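PDB 2CXX: probable GTP-binding protein EngB from Pyrococcus horikoshii, which binds guanine nucleotides, here GDP, as a P-loop GTPase of the EngB family and is probably needed for normal cell division and septation. Local coordinates for residues 12-17 / 87-92; 114-119 / 148-153; 127-132 / 158-163. All blocks are in the same frame, centred on the assembly; numbering follows the deposited sequence.

Contact 1: residues 12-17 / 87-92. With GDP (guanosine-5'-diphosphate), chain D.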
# COMPACT_ATOMS: atom_id res chain seq x y z
N VAL A 12 1.79 -8.75 -0.80
CA VAL A 12 1.13 -8.12 -1.99
C VAL A 12 2.20 -7.67 -2.98
O VAL A 12 1.87 -7.27 -4.10
CB VAL A 12 0.23 -6.87 -1.61
CG1 VAL A 12 -0.96 -7.30 -0.68
CG2 VAL A 12 1.08 -5.77 -0.89
N GLY A 13 3.45 -7.65 -2.52
CA GLY A 13 4.60 -7.24 -3.31
C GLY A 13 5.17 -5.87 -2.96
O GLY A 13 5.79 -5.22 -3.77
N LYS A 14 4.94 -5.42 -1.75
CA LYS A 14 5.43 -4.11 -1.34
C LYS A 14 6.94 -4.01 -1.31
O LYS A 14 7.51 -3.05 -1.86
CB LYS A 14 4.82 -3.78 0.01
CG LYS A 14 5.31 -2.45 0.62
CD LYS A 14 4.34 -1.98 1.76
CE LYS A 14 4.30 -2.91 2.96
NZ LYS A 14 5.68 -3.00 3.53
N SER A 15 7.63 -4.98 -0.69
CA SER A 15 9.09 -4.89 -0.66
C SER A 15 9.63 -5.00 -2.10
O SER A 15 10.61 -4.31 -2.44
CB SER A 15 9.71 -5.98 0.23
OG SER A 15 9.32 -7.25 -0.24
N THR A 16 9.05 -5.86 -2.95
CA THR A 16 9.46 -5.92 -4.36
C THR A 16 9.27 -4.56 -5.07
O THR A 16 10.15 -4.07 -5.81
CB THR A 16 8.64 -7.00 -5.15
OG1 THR A 16 8.85 -8.29 -4.55
CG2 THR A 16 9.19 -7.09 -6.58
N LEU A 17 8.16 -3.90 -4.83
CA LEU A 17 7.89 -2.60 -5.47
C LEU A 17 8.93 -1.56 -4.99
O LEU A 17 9.46 -0.79 -5.77
CB LEU A 17 6.47 -2.11 -5.10
CG LEU A 17 6.10 -0.68 -5.46
CD1 LEU A 17 6.40 -0.39 -6.95
CD2 LEU A 17 4.65 -0.46 -5.14
N VAL A 87 1.45 5.47 -0.38
CA VAL A 87 1.22 4.48 -1.44
C VAL A 87 0.70 3.21 -0.76
O VAL A 87 1.40 2.61 0.06
CB VAL A 87 2.49 4.10 -2.17
CG1 VAL A 87 2.17 3.01 -3.30
CG2 VAL A 87 3.06 5.35 -2.81
N LEU A 88 -0.55 2.85 -1.04
CA LEU A 88 -1.08 1.62 -0.50
C LEU A 88 -0.91 0.60 -1.63
O LEU A 88 -1.48 0.75 -2.71
CB LEU A 88 -2.59 1.77 -0.14
CG LEU A 88 -3.38 0.47 0.10
CD1 LEU A 88 -2.85 -0.36 1.25
CD2 LEU A 88 -4.84 0.83 0.36
N VAL A 89 -0.15 -0.45 -1.36
CA VAL A 89 0.06 -1.52 -2.34
C VAL A 89 -0.99 -2.59 -2.11
O VAL A 89 -1.14 -3.01 -0.99
CB VAL A 89 1.41 -2.16 -2.12
CG1 VAL A 89 1.75 -3.05 -3.29
CG2 VAL A 89 2.49 -1.04 -1.96
N VAL A 90 -1.73 -2.98 -3.14
CA VAL A 90 -2.71 -4.07 -3.03
C VAL A 90 -2.40 -5.09 -4.07
O VAL A 90 -1.74 -4.81 -5.08
CB VAL A 90 -4.18 -3.63 -3.20
CG1 VAL A 90 -4.48 -2.48 -2.15
CG2 VAL A 90 -4.43 -3.17 -4.58
N ASP A 91 -2.89 -6.31 -3.83
CA ASP A 91 -2.66 -7.41 -4.75
C ASP A 91 -3.96 -7.37 -5.59
O ASP A 91 -4.99 -7.71 -5.09
CB ASP A 91 -2.51 -8.70 -3.92
CG ASP A 91 -2.48 -9.95 -4.77
OD1 ASP A 91 -2.96 -9.90 -5.92
OD2 ASP A 91 -1.98 -10.98 -4.25
N GLY A 92 -3.85 -6.90 -6.84
CA GLY A 92 -5.03 -6.75 -7.70
C GLY A 92 -5.82 -8.04 -7.94
O GLY A 92 -7.05 -8.02 -8.09
PB GDP D . 5.56 -8.06 0.65
O1B GDP D . 5.31 -9.06 1.73
O2B GDP D . 4.23 -7.29 0.28
O3B GDP D . 6.84 -7.26 0.72
O3A GDP D . 5.77 -8.95 -0.65
PA GDP D . 6.99 -9.41 -1.58
O1A GDP D . 7.55 -8.24 -2.29
O2A GDP D . 8.07 -10.17 -0.73
O5' GDP D . 6.28 -10.29 -2.72
C5' GDP D . 5.58 -11.36 -2.17
C4' GDP D . 5.33 -12.43 -3.24
O4' GDP D . 4.61 -11.83 -4.41
C3' GDP D . 6.53 -13.03 -3.88
O3' GDP D . 6.71 -14.44 -4.14
C2' GDP D . 6.86 -12.08 -5.06
O2' GDP D . 7.60 -12.82 -6.10
C1' GDP D . 5.44 -11.96 -5.62
N9 GDP D . 5.21 -10.75 -6.43
C8 GDP D . 5.54 -9.41 -6.12
N7 GDP D . 5.15 -8.64 -7.08
C5 GDP D . 4.56 -9.40 -8.06
C6 GDP D . 3.95 -9.14 -9.33
O6 GDP D . 3.88 -8.03 -9.77
N1 GDP D . 3.44 -10.20 -10.06
C2 GDP D . 3.51 -11.48 -9.59
N2 GDP D . 2.99 -12.49 -10.36
N3 GDP D . 4.07 -11.75 -8.42
C4 GDP D . 4.60 -10.75 -7.64

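Contact 2: residues 114-119 / 148-153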
# COMPACT_ATOMS: atom_id res chain seq x y z
N PHE A 114 -8.01 0.49 5.74
CA PHE A 114 -6.83 1.36 5.69
C PHE A 114 -6.92 2.54 4.73
O PHE A 114 -6.52 3.66 5.07
CB PHE A 114 -5.57 0.55 5.38
CG PHE A 114 -4.32 1.30 5.66
CD1 PHE A 114 -3.97 1.63 6.94
CD2 PHE A 114 -3.52 1.72 4.61
CE1 PHE A 114 -2.79 2.39 7.17
CE2 PHE A 114 -2.35 2.48 4.81
CZ PHE A 114 -2.00 2.81 6.11
N TYR A 115 -7.44 2.32 3.55
CA TYR A 115 -7.59 3.43 2.62
C TYR A 115 -8.55 4.47 3.24
O TYR A 115 -8.33 5.70 3.18
CB TYR A 115 -8.16 2.95 1.27
CG TYR A 115 -8.24 4.03 0.24
CD1 TYR A 115 -9.34 4.85 0.18
CD2 TYR A 115 -7.18 4.28 -0.63
CE1 TYR A 115 -9.41 5.94 -0.71
CE2 TYR A 115 -7.22 5.35 -1.54
CZ TYR A 115 -8.36 6.18 -1.56
OH TYR A 115 -8.51 7.20 -2.45
N GLN A 116 -9.59 4.00 3.91
CA GLN A 116 -10.52 4.97 4.47
C GLN A 116 -9.92 5.68 5.65
O GLN A 116 -10.21 6.88 5.87
CB GLN A 116 -11.85 4.32 4.83
CG GLN A 116 -12.60 3.89 3.56
CD GLN A 116 -13.95 3.22 3.84
OE1 GLN A 116 -14.39 3.15 4.98
NE2 GLN A 116 -14.62 2.74 2.78
N PHE A 117 -9.01 5.00 6.35
CA PHE A 117 -8.33 5.63 7.48
C PHE A 117 -7.44 6.78 6.93
O PHE A 117 -7.46 7.90 7.48
CB PHE A 117 -7.52 4.56 8.23
CG PHE A 117 -6.42 5.13 9.12
CD1 PHE A 117 -6.72 5.76 10.35
CD2 PHE A 117 -5.09 4.99 8.76
CE1 PHE A 117 -5.70 6.25 11.18
CE2 PHE A 117 -4.07 5.46 9.55
CZ PHE A 117 -4.35 6.09 10.78
N LEU A 118 -6.68 6.51 5.88
CA LEU A 118 -5.84 7.57 5.33
C LEU A 118 -6.68 8.77 4.89
O LEU A 118 -6.21 9.93 4.98
CB LEU A 118 -5.04 7.05 4.13
CG LEU A 118 -4.00 5.96 4.52
CD1 LEU A 118 -3.39 5.32 3.30
CD2 LEU A 118 -2.85 6.60 5.39
N ARG A 119 -7.90 8.50 4.42
CA ARG A 119 -8.76 9.62 3.97
C ARG A 119 -9.20 10.46 5.15
O ARG A 119 -9.23 11.69 5.04
CB ARG A 119 -9.97 9.08 3.18
CG ARG A 119 -10.98 10.20 2.62
CD ARG A 119 -10.34 10.94 1.43
NE ARG A 119 -10.97 12.25 1.16
CZ ARG A 119 -11.69 12.52 0.08
NH1 ARG A 119 -11.90 11.57 -0.82
NH2 ARG A 119 -12.11 13.78 -0.14
N LYS A 148 -15.47 0.10 -3.41
CA LYS A 148 -15.31 -0.33 -2.02
C LYS A 148 -14.52 0.66 -1.16
O LYS A 148 -14.77 0.79 0.05
CB LYS A 148 -14.62 -1.71 -1.97
CG LYS A 148 -15.47 -2.85 -2.57
CD LYS A 148 -16.69 -3.09 -1.71
CE LYS A 148 -17.70 -3.99 -2.43
NZ LYS A 148 -18.98 -4.11 -1.64
N PHE A 149 -13.57 1.36 -1.79
CA PHE A 149 -12.72 2.34 -1.08
C PHE A 149 -13.38 3.75 -1.03
O PHE A 149 -12.83 4.66 -0.45
CB PHE A 149 -11.40 2.52 -1.82
CG PHE A 149 -10.41 1.39 -1.66
CD1 PHE A 149 -10.78 0.14 -1.13
CD2 PHE A 149 -9.08 1.57 -2.13
CE1 PHE A 149 -9.87 -0.90 -1.08
CE2 PHE A 149 -8.15 0.51 -2.10
CZ PHE A 149 -8.55 -0.73 -1.58
N GLU A 150 -14.56 3.90 -1.64
CA GLU A 150 -15.28 5.20 -1.69
C GLU A 150 -14.49 6.26 -2.45
O GLU A 150 -14.31 7.39 -2.00
CB GLU A 150 -15.67 5.72 -0.28
CG GLU A 150 -16.67 4.79 0.41
CD GLU A 150 -17.09 5.25 1.79
OE1 GLU A 150 -16.62 6.31 2.27
OE2 GLU A 150 -17.89 4.51 2.39
N VAL A 151 -14.01 5.85 -3.62
CA VAL A 151 -13.27 6.70 -4.53
C VAL A 151 -14.21 7.14 -5.65
O VAL A 151 -14.81 6.30 -6.31
CB VAL A 151 -12.10 5.97 -5.15
CG1 VAL A 151 -11.46 6.83 -6.17
CG2 VAL A 151 -11.08 5.67 -4.06
N PRO A 152 -14.37 8.46 -5.84
CA PRO A 152 -15.25 9.00 -6.89
C PRO A 152 -14.79 8.56 -8.28
O PRO A 152 -13.60 8.48 -8.57
CB PRO A 152 -15.15 10.53 -6.73
CG PRO A 152 -14.66 10.76 -5.32
CD PRO A 152 -13.76 9.54 -5.02
N LEU A 153 -15.74 8.32 -9.17
CA LEU A 153 -15.38 7.93 -10.54
C LEU A 153 -14.37 8.89 -11.18
O LEU A 153 -13.44 8.47 -11.87
CB LEU A 153 -16.65 7.89 -11.43
CG LEU A 153 -17.72 6.98 -10.83
CD1 LEU A 153 -19.03 7.14 -11.59
CD2 LEU A 153 -17.26 5.53 -10.86
O HOH W 1 -12.17 8.67 -0.95

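Contact 3: residues 127-132 / 158-163. With GDP (guanosine-5'-diphosphate), chain D.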
# COMPACT_ATOMS: atom_id res chain seq x y z
N VAL A 127 -3.07 4.14 -4.90
CA VAL A 127 -3.17 2.70 -4.72
C VAL A 127 -2.39 2.04 -5.83
O VAL A 127 -2.78 2.16 -7.00
CB VAL A 127 -4.65 2.22 -4.80
CG1 VAL A 127 -4.73 0.67 -4.70
CG2 VAL A 127 -5.46 2.91 -3.70
N ALA A 128 -1.31 1.34 -5.50
CA ALA A 128 -0.52 0.59 -6.50
C ALA A 128 -1.23 -0.78 -6.63
O ALA A 128 -1.21 -1.57 -5.70
CB ALA A 128 0.92 0.38 -6.01
N VAL A 129 -1.87 -1.04 -7.76
CA VAL A 129 -2.59 -2.30 -7.95
C VAL A 129 -1.58 -3.28 -8.58
O VAL A 129 -1.39 -3.35 -9.79
CB VAL A 129 -3.82 -2.07 -8.82
CG1 VAL A 129 -4.58 -3.41 -8.94
CG2 VAL A 129 -4.74 -0.96 -8.14
N ASN A 130 -0.95 -4.05 -7.71
CA ASN A 130 0.14 -4.91 -8.11
C ASN A 130 -0.31 -6.27 -8.59
O ASN A 130 -1.46 -6.67 -8.38
CB ASN A 130 1.13 -5.05 -6.93
CG ASN A 130 2.49 -5.60 -7.36
OD1 ASN A 130 2.96 -5.28 -8.45
ND2 ASN A 130 3.15 -6.38 -6.51
N LYS A 131 0.62 -6.93 -9.24
CA LYS A 131 0.45 -8.28 -9.82
C LYS A 131 -0.45 -8.22 -11.04
O LYS A 131 -1.23 -9.13 -11.35
CB LYS A 131 -0.10 -9.27 -8.80
CG LYS A 131 0.77 -9.28 -7.49
CD LYS A 131 0.53 -10.53 -6.66
CE LYS A 131 1.33 -10.56 -5.32
NZ LYS A 131 0.81 -11.69 -4.46
N LEU A 132 -0.29 -7.13 -11.78
CA LEU A 132 -1.11 -6.96 -12.95
C LEU A 132 -1.04 -8.14 -13.93
O LEU A 132 -2.01 -8.45 -14.66
CB LEU A 132 -0.66 -5.68 -13.65
CG LEU A 132 -1.32 -5.30 -14.96
CD1 LEU A 132 -2.84 -5.31 -14.76
CD2 LEU A 132 -0.81 -3.91 -15.38
N LYS A 158 -6.55 8.73 -11.10
CA LYS A 158 -5.60 9.53 -10.34
C LYS A 158 -5.12 8.72 -9.12
O LYS A 158 -4.00 8.88 -8.60
CB LYS A 158 -6.27 10.82 -9.82
CG LYS A 158 -6.73 11.79 -10.93
CD LYS A 158 -5.53 12.28 -11.76
CE LYS A 158 -6.04 13.13 -12.95
NZ LYS A 158 -7.12 12.39 -13.73
N VAL A 159 -6.00 7.82 -8.68
CA VAL A 159 -5.72 7.03 -7.49
C VAL A 159 -5.14 5.67 -7.75
O VAL A 159 -4.10 5.31 -7.17
CB VAL A 159 -6.99 6.85 -6.66
CG1 VAL A 159 -6.70 5.99 -5.41
CG2 VAL A 159 -7.51 8.22 -6.23
N PHE A 160 -5.79 4.93 -8.65
CA PHE A 160 -5.42 3.54 -8.95
C PHE A 160 -4.45 3.35 -10.10
O PHE A 160 -4.78 3.60 -11.25
CB PHE A 160 -6.68 2.70 -9.21
CG PHE A 160 -7.55 2.58 -8.02
CD1 PHE A 160 -8.59 3.47 -7.84
CD2 PHE A 160 -7.33 1.56 -7.07
CE1 PHE A 160 -9.42 3.35 -6.74
CE2 PHE A 160 -8.15 1.42 -5.96
CZ PHE A 160 -9.21 2.32 -5.81
N ILE A 161 -3.23 2.91 -9.77
CA ILE A 161 -2.22 2.70 -10.81
C ILE A 161 -1.83 1.23 -10.88
O ILE A 161 -1.16 0.69 -9.97
CB ILE A 161 -0.90 3.49 -10.49
CG1 ILE A 161 -1.23 4.96 -10.20
CG2 ILE A 161 0.08 3.35 -11.66
CD1 ILE A 161 -1.77 5.75 -11.33
N PRO A 162 -2.29 0.53 -11.92
CA PRO A 162 -1.90 -0.88 -11.99
C PRO A 162 -0.42 -1.05 -12.41
O PRO A 162 0.10 -0.36 -13.30
CB PRO A 162 -2.90 -1.46 -12.99
CG PRO A 162 -3.24 -0.32 -13.87
CD PRO A 162 -3.22 0.91 -13.01
N ILE A 163 0.27 -1.97 -11.75
CA ILE A 163 1.70 -2.21 -12.05
C ILE A 163 2.01 -3.72 -11.90
O ILE A 163 1.18 -4.49 -11.40
CB ILE A 163 2.62 -1.50 -11.00
CG1 ILE A 163 2.14 -1.92 -9.60
CG2 ILE A 163 2.46 0.04 -11.04
CD1 ILE A 163 3.05 -1.53 -8.48
PB GDP D . 5.56 -8.06 0.65
O1B GDP D . 5.31 -9.06 1.73
O2B GDP D . 4.23 -7.29 0.28
O3B GDP D . 6.84 -7.26 0.72
O3A GDP D . 5.77 -8.95 -0.65
PA GDP D . 6.99 -9.41 -1.58
O1A GDP D . 7.55 -8.24 -2.29
O2A GDP D . 8.07 -10.17 -0.73
O5' GDP D . 6.28 -10.29 -2.72
C5' GDP D . 5.58 -11.36 -2.17
C4' GDP D . 5.33 -12.43 -3.24
O4' GDP D . 4.61 -11.83 -4.41
C3' GDP D . 6.53 -13.03 -3.88
O3' GDP D . 6.71 -14.44 -4.14
C2' GDP D . 6.86 -12.08 -5.06
O2' GDP D . 7.60 -12.82 -6.10
C1' GDP D . 5.44 -11.96 -5.62
N9 GDP D . 5.21 -10.75 -6.43
C8 GDP D . 5.54 -9.41 -6.12
N7 GDP D . 5.15 -8.64 -7.08
C5 GDP D . 4.56 -9.40 -8.06
C6 GDP D . 3.95 -9.14 -9.33
O6 GDP D . 3.88 -8.03 -9.77
N1 GDP D . 3.44 -10.20 -10.06
C2 GDP D . 3.51 -11.48 -9.59
N2 GDP D . 2.99 -12.49 -10.36
N3 GDP D . 4.07 -11.75 -8.42
C4 GDP D . 4.60 -10.75 -7.64

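Contact 1: residues 12-17 / 87-92
V12 and V89 meet side chain to side chain, V12 CG2 lying 3.7 Å from V89 CG1. This is the tight part of the contact. With chi1 at -63°, V12 CG1 is anti to the carbonyl carbon and CG2 falls between the backbone N and that carbon. From there V12 CG2 also rests 3.5 Å from V89 O. The other branch, V12 CG1, lies farther along the strand against the backbone N and CB of D91. The second methyl of V89, CG2, takes the start of helix 14-22: L17 CD2 slides past it at 3.9 Å, and K14 CG crosses it a little farther off. F6 of strand 3-8 packs on K14 and L17 beside it. The polar side of 12-17 is turned to GDP and is held by bonds to the nucleotide, not by the strand. The backbone N atoms of G13 and K14 both bond to GDP O2B, the K14 N bond being 2.8 Å long at 154°. S15 N reaches GDP O3B, and T16 N and T16 OG1 both bond to GDP O1A, OG1 at 2.6 Å. G13, at the N-cap position, has a backbone shape and a closeness to the base that leave no room for a CB. This is the P-loop (Walker A) of the GTPase fold, set over the end of strand 85-91. The charged ends are buried and paired outside the two segments: K14 NZ with D50 and M51 O, D91 OD2 with K131. Between the segments the contact is van der Waals packing, mostly of methyl groups, some of it against the strand backbone. This is consistent with the strand seating the loop by shape, while amides at the helix start probably offset part of the phosphate charge.

Contact 2: residues 114-119 / 148-153
The rings of Y115 and F149 are tilted by only 23° against each other, but they are displaced, so little of one covers the other. The centroids are 5.0 Å apart. The closest atoms are Y115 CG and F149 CD2 at 3.5 Å, with F149 CD2 over one face of the tyrosine ring. In return Y115 CB stands over a face of the F149 ring, offset toward its rim, as a CH-pi contact 4.1 Å from the centroid. Y115 CG is anti to the backbone N (chi1 -176°), which carries the ring off helix 110-120 toward the end of helix 138-149. There V151 CG2 comes obliquely to the far end of the ring, 3.4 Å from Y115 OH. The turn between F149 and V151 is a Schellman motif: E150 takes positive phi just past the helix, and the chain leaves for V151. Both helices pack on the same face of the GTPase sheet, where Y115 and F149 also touch V127 and L88. Outside the rings the contact becomes polar and more exposed. The extended side chains of Q116 and E150 cross at about a right angle, with Q116 NE2 3.7 Å from E150 CD. The amide plane is turned 32° from the carboxylate plane. R119 NH1 donates to the O of a water 2.9 Å away. The same water donates to E150 O at 2.7 Å.

Contact 3: residues 127-132 / 158-163
The first torsions of N130 and I163 turn their side chains against each other. N130 CG is anti to the backbone N (chi1 -164°), and I163 CG1 stands between its backbone N and carbonyl carbon (chi1 52°). This sets N130 OD1 3.6 Å from I163 CG1 and lets I163 CD1 reach A128 CB. Farther back, the F160 ring lies alongside V127, pointing the same way. V127 CB meets F160 CD2 at 3.6 Å, obliquely to the ring. V129 CG2 comes to the ring edge, in its plane, while V159 CG1 lies over one face, near its rim. L132 CD2 lies beside P162 CB. The backbones pair as parallel strands 125-130 and 160-162, the latter an edge of the six-stranded GTPase sheet. I161 N bonds to V127 O almost straight, at 171°, and V129 N to I161 O. I163 N then bonds to V129 O, and L132 N to I163 O at 3.0 Å, carrying the pairing past the strand end. P162 has no N-H to give, but its CA lies 3.3 Å from V129 O in a CA-H...O contact. At the ends of the two strands lie two guanine-binding elements. N130 and K131 begin the NKxD motif, which D133 completes with a bond to GDP, and I163 leads into S164 and A165. N130 ND2 lies 3.1 Å from GDP N7, with V12 O as its hydrogen-bond partner, and OD1 accepts from A165 N. K131 extends its chain along the base, CG 3.7 Å from GDP C6, and its NZ reaches D91 and the backbone O of N11. Replacing K131 by an alanine is likely to uncover that side of the base and leave D91 without its salt-bridge mate.

Contacts 1 and 3 are buried; contact 2 is only partly so, with R119 and E150 exposed. Contacts 1 and 3 share the sheet, since strands 85-91 and 125-130 are neighbours in it, and both touch GDP: contact 1 at the phosphates, contact 3 at the base. Contact 2 lies among the helices, its centre about 17 Å from that of contact 1 and about 14 Å from that of contact 3. L88 joins it to contact 1, and V127, V159 and F160 to contact 3. Contact 3 is held mainly by backbone hydrogen bonds, with side chains packed on both faces, contact 1 mainly by apolar side-chain packing, and contact 2 by aromatic packing with a water-bridged polar rim.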